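Local coordinates for protein precorrin-6y methylase (Rhodobacter capsulatus, PDB 3NJR) that takes part in cobalamin biosynthesis as a precorrin-6Y methyltransferase, this chain being its C-terminal domain with S-adenosyl-L-homocysteine bound, at residues R55-W60 / L122-F127; A49-R54 / R149-A154; A31-G36 / I90-K95. All blocks are in the same frame, centred on the assembly; numbering follows the deposited sequence.

How the interactions relate
Interactions 1 and 2 adjoin, their centres about 10 Å apart, and meet in one sheet: strands 125-128 and 149-154 are neighbours, and E57 of the first forms a salt bridge with R149 of the second. Along the chain, interaction 1 is nested within the loop that interaction 2 closes. Interaction 3 stands apart, about 21 Å from each of the others between centres, and joins the loop before helix 41-51 to helix 87-99. The three lie at different distances from the bound S-adenosyl-L-homocysteine: F127 of interaction 1 belongs to its pocket and touches it, its side chain about 4 Å away, whereas the side chains of H34 in interaction 3 and L51 in interaction 2 stay about 6 Å and 9 Å off.

Interaction 1: R55-W60 / L122-F127; sequences RGELLW and LPEAVF
W60 has CG anti to its carbonyl carbon (chi1 -80°), which lays the indole over the ring of P123, while E124 bends at chi2 (81°) and brings its carboxylate back to the backbone of L58. P123 sits over one indole face at about a right angle: its CD lies 3.6 Å from the centroid of the six-membered ring of W60, a CH-pi contact. Beyond it, L122 CD2 touches W60 CH2 at 3.9 Å. E124 OE1 takes the backbone N of L58 at 2.7 Å through its anti lone pair, as the strands begin to pair. L58 O then accepts twice, from A125 N at 3.0 Å and from E124 N at 2.9 Å. Parallel pairing continues with W60 N to A125 O and F127 N to W60 O. On the sheet face that carries L59 and A125, L59 CD1 packs 4.1 Å from A125 CB; W60 and V126 occupy the other face. Helix 68-75 reaches the first face, with W73 touching L59 and A125. The chemistry implies a strand pair held by backbone bonds and apolar packing, with the E124 carboxylate taking up the N-H of L58 where the pairing begins, and with F127 carried to the bound S-adenosyl-L-homocysteine.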
loop_
_atom_site.group_PDB
_atom_site.type_symbol
_atom_site.label_atom_id
_atom_site.label_comp_id
_atom_site.label_asym_id
_atom_site.label_seq_id
_atom_site.Cartn_x
_atom_site.Cartn_y
_atom_site.Cartn_z
ATOM N N ARG A 55 21.270 -27.346 -3.393
ATOM C CA ARG A 55 21.070 -28.792 -3.548
ATOM C C ARG A 55 21.271 -29.529 -2.214
ATOM O O ARG A 55 22.287 -29.342 -1.547
ATOM C CB ARG A 55 22.044 -29.313 -4.631
ATOM C CG ARG A 55 21.409 -30.204 -5.723
ATOM C CD ARG A 55 21.832 -29.739 -7.137
ATOM N NE ARG A 55 20.902 -30.096 -8.225
ATOM C CZ ARG A 55 19.589 -30.345 -8.110
ATOM N NH1 ARG A 55 18.957 -30.277 -6.944
ATOM N NH2 ARG A 55 18.889 -30.661 -9.191
ATOM N N GLY A 56 20.280 -30.331 -1.822
ATOM C CA GLY A 56 20.406 -31.219 -0.666
ATOM C C GLY A 56 20.246 -30.611 0.728
ATOM O O GLY A 56 20.191 -31.357 1.732
ATOM N N GLU A 57 20.165 -29.279 0.814
ATOM C CA GLU A 57 19.962 -28.607 2.087
ATOM C C GLU A 57 18.662 -29.059 2.739
ATOM O O GLU A 57 17.714 -29.446 2.048
ATOM C CB GLU A 57 19.934 -27.102 1.894
ATOM C CG GLU A 57 21.279 -26.445 1.716
ATOM C CD GLU A 57 21.181 -24.939 1.833
ATOM O OE1 GLU A 57 20.085 -24.383 1.614
ATOM O OE2 GLU A 57 22.194 -24.292 2.154
ATOM N N LEU A 58 18.622 -29.007 4.068
ATOM C CA LEU A 58 17.445 -29.454 4.832
ATOM C C LEU A 58 16.618 -28.268 5.300
ATOM O O LEU A 58 17.184 -27.270 5.762
ATOM C CB LEU A 58 17.856 -30.341 6.017
ATOM C CG LEU A 58 16.815 -30.851 7.029
ATOM C CD1 LEU A 58 15.771 -31.790 6.444
ATOM C CD2 LEU A 58 17.494 -31.543 8.178
ATOM N N LEU A 59 15.290 -28.392 5.186
ATOM C CA LEU A 59 14.341 -27.391 5.691
ATOM C C LEU A 59 13.442 -27.889 6.852
ATOM O O LEU A 59 12.808 -28.957 6.770
ATOM C CB LEU A 59 13.453 -26.848 4.550
ATOM C CG LEU A 59 12.358 -25.817 4.908
ATOM C CD1 LEU A 59 12.906 -24.416 5.150
ATOM C CD2 LEU A 59 11.231 -25.777 3.901
ATOM N N TRP A 60 13.370 -27.108 7.922
ATOM C CA TRP A 60 12.289 -27.267 8.885
ATOM C C TRP A 60 11.189 -26.339 8.428
ATOM O O TRP A 60 11.404 -25.141 8.339
ATOM C CB TRP A 60 12.754 -26.876 10.308
ATOM C CG TRP A 60 13.533 -27.944 11.015
ATOM C CD1 TRP A 60 13.938 -29.141 10.500
ATOM C CD2 TRP A 60 14.022 -27.902 12.358
ATOM N NE1 TRP A 60 14.627 -29.850 11.434
ATOM C CE2 TRP A 60 14.706 -29.112 12.587
ATOM C CE3 TRP A 60 13.961 -26.952 13.392
ATOM C CZ2 TRP A 60 15.321 -29.408 13.825
ATOM C CZ3 TRP A 60 14.572 -27.245 14.606
ATOM C CH2 TRP A 60 15.238 -28.461 14.814
ATOM N N LEU A 122 19.176 -31.159 12.880
ATOM C CA LEU A 122 19.222 -29.710 12.672
ATOM C C LEU A 122 19.233 -29.301 11.179
ATOM O O LEU A 122 19.943 -29.891 10.361
ATOM C CB LEU A 122 20.403 -29.086 13.428
ATOM C CG LEU A 122 20.369 -29.122 14.971
ATOM C CD1 LEU A 122 21.637 -28.514 15.580
ATOM C CD2 LEU A 122 19.111 -28.465 15.560
ATOM N N PRO A 123 18.442 -28.277 10.817
ATOM C CA PRO A 123 18.268 -27.971 9.404
ATOM C C PRO A 123 19.330 -27.000 8.935
ATOM O O PRO A 123 20.040 -26.448 9.776
ATOM C CB PRO A 123 16.925 -27.267 9.394
ATOM C CG PRO A 123 16.944 -26.496 10.710
ATOM C CD PRO A 123 17.560 -27.453 11.669
ATOM N N GLU A 124 19.426 -26.814 7.612
ATOM C CA GLU A 124 20.234 -25.761 7.014
ATOM C C GLU A 124 19.407 -24.455 6.899
ATOM O O GLU A 124 19.970 -23.353 6.916
ATOM C CB GLU A 124 20.754 -26.201 5.646
ATOM C CG GLU A 124 22.060 -27.033 5.652
ATOM C CD GLU A 124 21.863 -28.520 5.967
ATOM O OE1 GLU A 124 20.888 -29.144 5.479
ATOM O OE2 GLU A 124 22.701 -29.091 6.713
ATOM N N ALA A 125 18.076 -24.603 6.799
ATOM C CA ALA A 125 17.094 -23.497 6.785
ATOM C C ALA A 125 15.798 -23.814 7.575
ATOM O O ALA A 125 15.392 -24.984 7.658
ATOM C CB ALA A 125 16.749 -23.130 5.345
ATOM N N VAL A 126 15.147 -22.783 8.137
ATOM C CA VAL A 126 13.829 -22.940 8.811
ATOM C C VAL A 126 12.807 -21.940 8.283
ATOM O O VAL A 126 13.128 -20.768 8.053
ATOM C CB VAL A 126 13.877 -22.645 10.313
ATOM C CG1 VAL A 126 12.591 -23.128 11.000
ATOM C CG2 VAL A 126 15.107 -23.205 10.975
ATOM N N PHE A 127 11.565 -22.386 8.125
ATOM C CA PHE A 127 10.487 -21.510 7.704
ATOM C C PHE A 127 9.389 -21.592 8.714
ATOM O O PHE A 127 8.916 -22.675 9.044
ATOM C CB PHE A 127 9.940 -21.880 6.311
ATOM C CG PHE A 127 8.654 -21.161 5.950
ATOM C CD1 PHE A 127 8.655 -19.802 5.650
ATOM C CD2 PHE A 127 7.432 -21.843 5.943
ATOM C CE1 PHE A 127 7.465 -19.125 5.336
ATOM C CE2 PHE A 127 6.221 -21.169 5.633
ATOM C CZ PHE A 127 6.249 -19.805 5.314
#

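Interaction 2: A49-R54 / R149-A154; sequences AALAPR and RIVANA
R149 takes hold of L51 O side-on, NH1 at 2.8 Å and NE at 3.0 Å from that one oxygen, which lies near the guanidinium plane. Both bonds are well bent, as expected when two nitrogens share an acceptor. The bend of R149 at chi3 (-62°) brings NE and NH1 to this carbonyl at the C-terminal end of helix 41-51. Further along the strand, V151 CG2 packs against A50 CB and L51 CD2, 3.8 Å from each. In the next layer, R54 NH1 stands over the face of the R149 guanidinium, 3.9 Å from R149 CZ, with the two planes 42° apart. R54 is steadied by its own bond from NH1 to A52 O (2.8 Å), A52 being the residue of positive phi where the helix ends. E57 forms a salt bridge with R149 and probably eases the closeness of the two guanidinium groups. Farther out, W73 of helix 68-75 touches L51, P53 and R149, and M21 of the second subunit packs on R54. The end of the helix preceding strand 58-62 thus packs on strand 149-154, in a sheet whose strand order, 3-2-1-4-5-7-6, is that of the Rossmann-like class I methyltransferases.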
loop_
_atom_site.group_PDB
_atom_site.type_symbol
_atom_site.label_atom_id
_atom_site.label_comp_id
_atom_site.label_asym_id
_atom_site.label_seq_id
_atom_site.Cartn_x
_atom_site.Cartn_y
_atom_site.Cartn_z
ATOM N N ALA A 49 12.343 -17.487 -2.549
ATOM C CA ALA A 49 13.475 -16.605 -2.869
ATOM C C ALA A 49 14.323 -16.288 -1.619
ATOM O O ALA A 49 15.569 -16.337 -1.664
ATOM C CB ALA A 49 12.991 -15.334 -3.539
ATOM N N ALA A 50 13.654 -15.996 -0.505
ATOM C CA ALA A 50 14.337 -15.742 0.763
ATOM C C ALA A 50 15.014 -17.007 1.328
ATOM O O ALA A 50 16.091 -16.931 1.921
ATOM C CB ALA A 50 13.343 -15.164 1.791
ATOM N N LEU A 51 14.359 -18.156 1.164
ATOM C CA LEU A 51 14.859 -19.419 1.705
ATOM C C LEU A 51 16.109 -19.842 0.944
ATOM O O LEU A 51 17.068 -20.343 1.547
ATOM C CB LEU A 51 13.779 -20.513 1.665
ATOM C CG LEU A 51 12.687 -20.422 2.743
ATOM C CD1 LEU A 51 11.511 -21.313 2.446
ATOM C CD2 LEU A 51 13.247 -20.775 4.109
ATOM N N ALA A 52 16.100 -19.625 -0.380
ATOM C CA ALA A 52 17.290 -19.807 -1.233
ATOM C C ALA A 52 17.886 -21.211 -1.177
ATOM O O ALA A 52 19.048 -21.356 -0.847
ATOM C CB ALA A 52 18.366 -18.759 -0.903
ATOM N N PRO A 53 17.095 -22.250 -1.519
ATOM C CA PRO A 53 17.576 -23.653 -1.502
ATOM C C PRO A 53 18.886 -23.863 -2.286
ATOM O O PRO A 53 19.032 -23.328 -3.399
ATOM C CB PRO A 53 16.456 -24.425 -2.201
ATOM C CG PRO A 53 15.286 -23.530 -2.245
ATOM C CD PRO A 53 15.693 -22.135 -1.981
ATOM N N ARG A 54 19.843 -24.590 -1.704
ATOM C CA ARG A 54 20.968 -25.136 -2.467
ATOM C C ARG A 54 20.708 -26.625 -2.432
ATOM O O ARG A 54 20.030 -27.110 -1.546
ATOM C CB ARG A 54 22.325 -24.837 -1.823
ATOM C CG ARG A 54 22.917 -23.465 -2.086
ATOM C CD ARG A 54 22.271 -22.384 -1.231
ATOM N NE ARG A 54 23.056 -21.148 -1.280
ATOM C CZ ARG A 54 22.617 -19.949 -0.882
ATOM N NH1 ARG A 54 21.387 -19.810 -0.397
ATOM N NH2 ARG A 54 23.417 -18.882 -0.960
ATOM N N ARG A 149 19.558 -20.349 8.130
ATOM C CA ARG A 149 18.733 -19.258 7.639
ATOM C C ARG A 149 17.324 -19.390 8.182
ATOM O O ARG A 149 16.797 -20.491 8.252
ATOM C CB ARG A 149 18.765 -19.204 6.103
ATOM C CG ARG A 149 20.185 -19.438 5.526
ATOM C CD ARG A 149 20.303 -19.279 4.005
ATOM N NE ARG A 149 19.485 -20.228 3.254
ATOM C CZ ARG A 149 19.874 -21.444 2.854
ATOM N NH1 ARG A 149 19.030 -22.211 2.173
ATOM N NH2 ARG A 149 21.085 -21.910 3.136
ATOM N N ILE A 150 16.731 -18.261 8.589
ATOM C CA ILE A 150 15.335 -18.199 9.066
ATOM C C ILE A 150 14.472 -17.311 8.181
ATOM O O ILE A 150 14.903 -16.232 7.772
ATOM C CB ILE A 150 15.196 -17.627 10.498
ATOM C CG1 ILE A 150 16.439 -17.909 11.361
ATOM C CG2 ILE A 150 13.888 -18.123 11.152
ATOM C CD1 ILE A 150 16.497 -19.270 12.030
ATOM N N VAL A 151 13.244 -17.766 7.907
ATOM C CA VAL A 151 12.290 -16.988 7.128
ATOM C C VAL A 151 10.895 -17.132 7.720
ATOM O O VAL A 151 10.401 -18.230 7.902
ATOM C CB VAL A 151 12.330 -17.355 5.601
ATOM C CG1 VAL A 151 11.276 -16.584 4.797
ATOM C CG2 VAL A 151 13.723 -17.102 5.018
ATOM N N ALA A 152 10.268 -16.000 8.027
ATOM C CA ALA A 152 8.938 -15.998 8.636
ATOM C C ALA A 152 8.015 -14.998 7.965
ATOM O O ALA A 152 8.443 -13.911 7.626
ATOM C CB ALA A 152 9.052 -15.685 10.101
ATOM N N ASN A 153 6.753 -15.384 7.770
ATOM C CA ASN A 153 5.679 -14.475 7.329
ATOM C C ASN A 153 4.735 -14.132 8.498
ATOM O O ASN A 153 4.376 -14.987 9.280
ATOM C CB ASN A 153 4.884 -15.080 6.170
ATOM C CG ASN A 153 5.770 -15.493 4.984
ATOM O OD1 ASN A 153 6.783 -14.857 4.687
ATOM N ND2 ASN A 153 5.377 -16.562 4.303
ATOM N N ALA A 154 4.348 -12.873 8.620
ATOM C CA ALA A 154 3.406 -12.448 9.654
ATOM C C ALA A 154 2.192 -11.764 9.023
ATOM O O ALA A 154 2.342 -10.937 8.129
ATOM C CB ALA A 154 4.092 -11.503 10.608
#

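Interaction 3: A31-G36 / I90-K95; sequences AFAHDG and IENIQK
A33 meets N92 and K95 in the closer-packed part of this surface contact, its CB pointing at helix 87-99. That methyl carbon lies 3.8 Å from N92 ND2 and 4.0 Å from K95 CB, while A33 O rests 3.7 Å from N92 CB. With CG anti to its carbonyl carbon (chi1 -74°), N92 stands its amide up alongside the loop, and OD1 comes to 3.5 Å from H34 C and 3.7 Å from D35 N. These are packing distances, not bonds. The solvent side is looser. K95 touches A33 through its CB, then runs extended away from the loop to a long salt bridge, NZ to E91 OE2 at 3.6 Å, between two exposed residues of the helix. The D35 side chain meets N92 OD1 through CB and sends its carboxylate to R89 of the same helix and to Q37 N. H34 turns from the helix and gives ND1 to F32 O; its side chain is about 6 Å from the bound S-adenosyl-L-homocysteine. D35 with R89 ties the loop on one side, and the A33 backbone N is bonded to N96 OD1. The chemistry is consistent with van der Waals fit spacing loop and helix, the polar ties probably fixing the loop's course.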
loop_
_atom_site.group_PDB
_atom_site.type_symbol
_atom_site.label_atom_id
_atom_site.label_comp_id
_atom_site.label_asym_id
_atom_site.label_seq_id
_atom_site.Cartn_x
_atom_site.Cartn_y
_atom_site.Cartn_z
ATOM N N ALA A 31 -1.815 -26.736 -8.062
ATOM C CA ALA A 31 -0.836 -27.815 -8.213
ATOM C C ALA A 31 -0.645 -28.601 -6.898
ATOM O O ALA A 31 0.202 -29.495 -6.803
ATOM C CB ALA A 31 0.494 -27.278 -8.748
ATOM N N PHE A 32 -1.458 -28.267 -5.893
ATOM C CA PHE A 32 -1.332 -28.821 -4.552
ATOM C C PHE A 32 -2.709 -29.166 -3.998
ATOM O O PHE A 32 -3.665 -28.380 -4.125
ATOM C CB PHE A 32 -0.686 -27.806 -3.584
ATOM C CG PHE A 32 0.529 -27.097 -4.126
ATOM C CD1 PHE A 32 1.808 -27.557 -3.829
ATOM C CD2 PHE A 32 0.394 -25.946 -4.911
ATOM C CE1 PHE A 32 2.946 -26.897 -4.328
ATOM C CE2 PHE A 32 1.511 -25.279 -5.421
ATOM C CZ PHE A 32 2.791 -25.756 -5.132
ATOM N N ALA A 33 -2.803 -30.339 -3.383
ATOM C CA ALA A 33 -3.873 -30.661 -2.460
ATOM C C ALA A 33 -3.786 -29.668 -1.299
ATOM O O ALA A 33 -2.730 -29.521 -0.682
ATOM C CB ALA A 33 -3.679 -32.063 -1.952
ATOM N N HIS A 34 -4.875 -28.964 -1.018
ATOM C CA HIS A 34 -4.907 -28.040 0.104
ATOM C C HIS A 34 -6.345 -27.913 0.535
ATOM O O HIS A 34 -7.244 -28.417 -0.146
ATOM C CB HIS A 34 -4.360 -26.670 -0.292
ATOM C CG HIS A 34 -5.215 -25.947 -1.284
ATOM N ND1 HIS A 34 -5.047 -26.075 -2.647
ATOM C CD2 HIS A 34 -6.255 -25.096 -1.109
ATOM C CE1 HIS A 34 -5.945 -25.333 -3.268
ATOM N NE2 HIS A 34 -6.693 -24.732 -2.358
ATOM N N ASP A 35 -6.567 -27.222 1.651
ATOM C CA ASP A 35 -7.901 -27.151 2.241
ATOM C C ASP A 35 -8.439 -25.738 2.342
ATOM O O ASP A 35 -9.505 -25.527 2.911
ATOM C CB ASP A 35 -7.932 -27.840 3.621
ATOM C CG ASP A 35 -7.105 -27.098 4.695
ATOM O OD1 ASP A 35 -6.459 -26.052 4.418
ATOM O OD2 ASP A 35 -7.112 -27.589 5.848
ATOM N N GLY A 36 -7.707 -24.771 1.800
ATOM C CA GLY A 36 -8.046 -23.360 2.013
ATOM C C GLY A 36 -6.992 -22.561 2.770
ATOM O O GLY A 36 -6.994 -21.332 2.701
ATOM N N ILE A 90 -2.347 -32.722 7.456
ATOM C CA ILE A 90 -1.276 -33.706 7.248
ATOM C C ILE A 90 -1.572 -34.602 6.032
ATOM O O ILE A 90 -0.700 -34.870 5.217
ATOM C CB ILE A 90 -1.040 -34.546 8.542
ATOM C CG1 ILE A 90 -0.100 -33.795 9.500
ATOM C CG2 ILE A 90 -0.566 -35.991 8.225
ATOM C CD1 ILE A 90 1.383 -34.077 9.300
ATOM N N GLU A 91 -2.821 -35.019 5.909
ATOM C CA GLU A 91 -3.266 -35.826 4.804
ATOM C C GLU A 91 -3.025 -35.159 3.443
ATOM O O GLU A 91 -2.608 -35.835 2.484
ATOM C CB GLU A 91 -4.738 -36.125 4.989
ATOM C CG GLU A 91 -5.180 -37.373 4.302
ATOM C CD GLU A 91 -6.609 -37.248 3.779
ATOM O OE1 GLU A 91 -7.384 -36.410 4.327
ATOM O OE2 GLU A 91 -6.947 -37.987 2.816
ATOM N N ASN A 92 -3.289 -33.849 3.367
ATOM C CA ASN A 92 -2.965 -33.046 2.179
ATOM C C ASN A 92 -1.454 -32.964 1.902
ATOM O O ASN A 92 -1.035 -33.070 0.747
ATOM C CB ASN A 92 -3.557 -31.637 2.282
ATOM C CG ASN A 92 -5.076 -31.601 2.064
ATOM O OD1 ASN A 92 -5.747 -30.715 2.585
ATOM N ND2 ASN A 92 -5.616 -32.548 1.289
ATOM N N ILE A 93 -0.650 -32.779 2.959
ATOM C CA ILE A 93 0.817 -32.845 2.870
ATOM C C ILE A 93 1.207 -34.195 2.297
ATOM O O ILE A 93 2.088 -34.294 1.445
ATOM C CB ILE A 93 1.524 -32.707 4.254
ATOM C CG1 ILE A 93 1.089 -31.432 4.978
ATOM C CG2 ILE A 93 3.040 -32.799 4.104
ATOM C CD1 ILE A 93 1.508 -31.382 6.412
ATOM N N GLN A 94 0.537 -35.240 2.755
ATOM C CA GLN A 94 0.884 -36.576 2.323
ATOM C C GLN A 94 0.614 -36.756 0.834
ATOM O O GLN A 94 1.419 -37.374 0.130
ATOM C CB GLN A 94 0.138 -37.619 3.141
ATOM C CG GLN A 94 1.005 -38.822 3.413
ATOM C CD GLN A 94 2.102 -38.498 4.419
ATOM O OE1 GLN A 94 3.301 -38.457 4.072
ATOM N NE2 GLN A 94 1.691 -38.241 5.682
ATOM N N LYS A 95 -0.507 -36.207 0.366
ATOM C CA LYS A 95 -0.861 -36.291 -1.045
ATOM C C LYS A 95 0.175 -35.596 -1.922
ATOM O O LYS A 95 0.528 -36.101 -2.998
ATOM C CB LYS A 95 -2.246 -35.728 -1.289
ATOM C CG LYS A 95 -3.321 -36.564 -0.624
ATOM C CD LYS A 95 -4.717 -36.020 -0.855
ATOM C CE LYS A 95 -5.760 -36.942 -0.236
ATOM N NZ LYS A 95 -7.119 -36.319 -0.314
#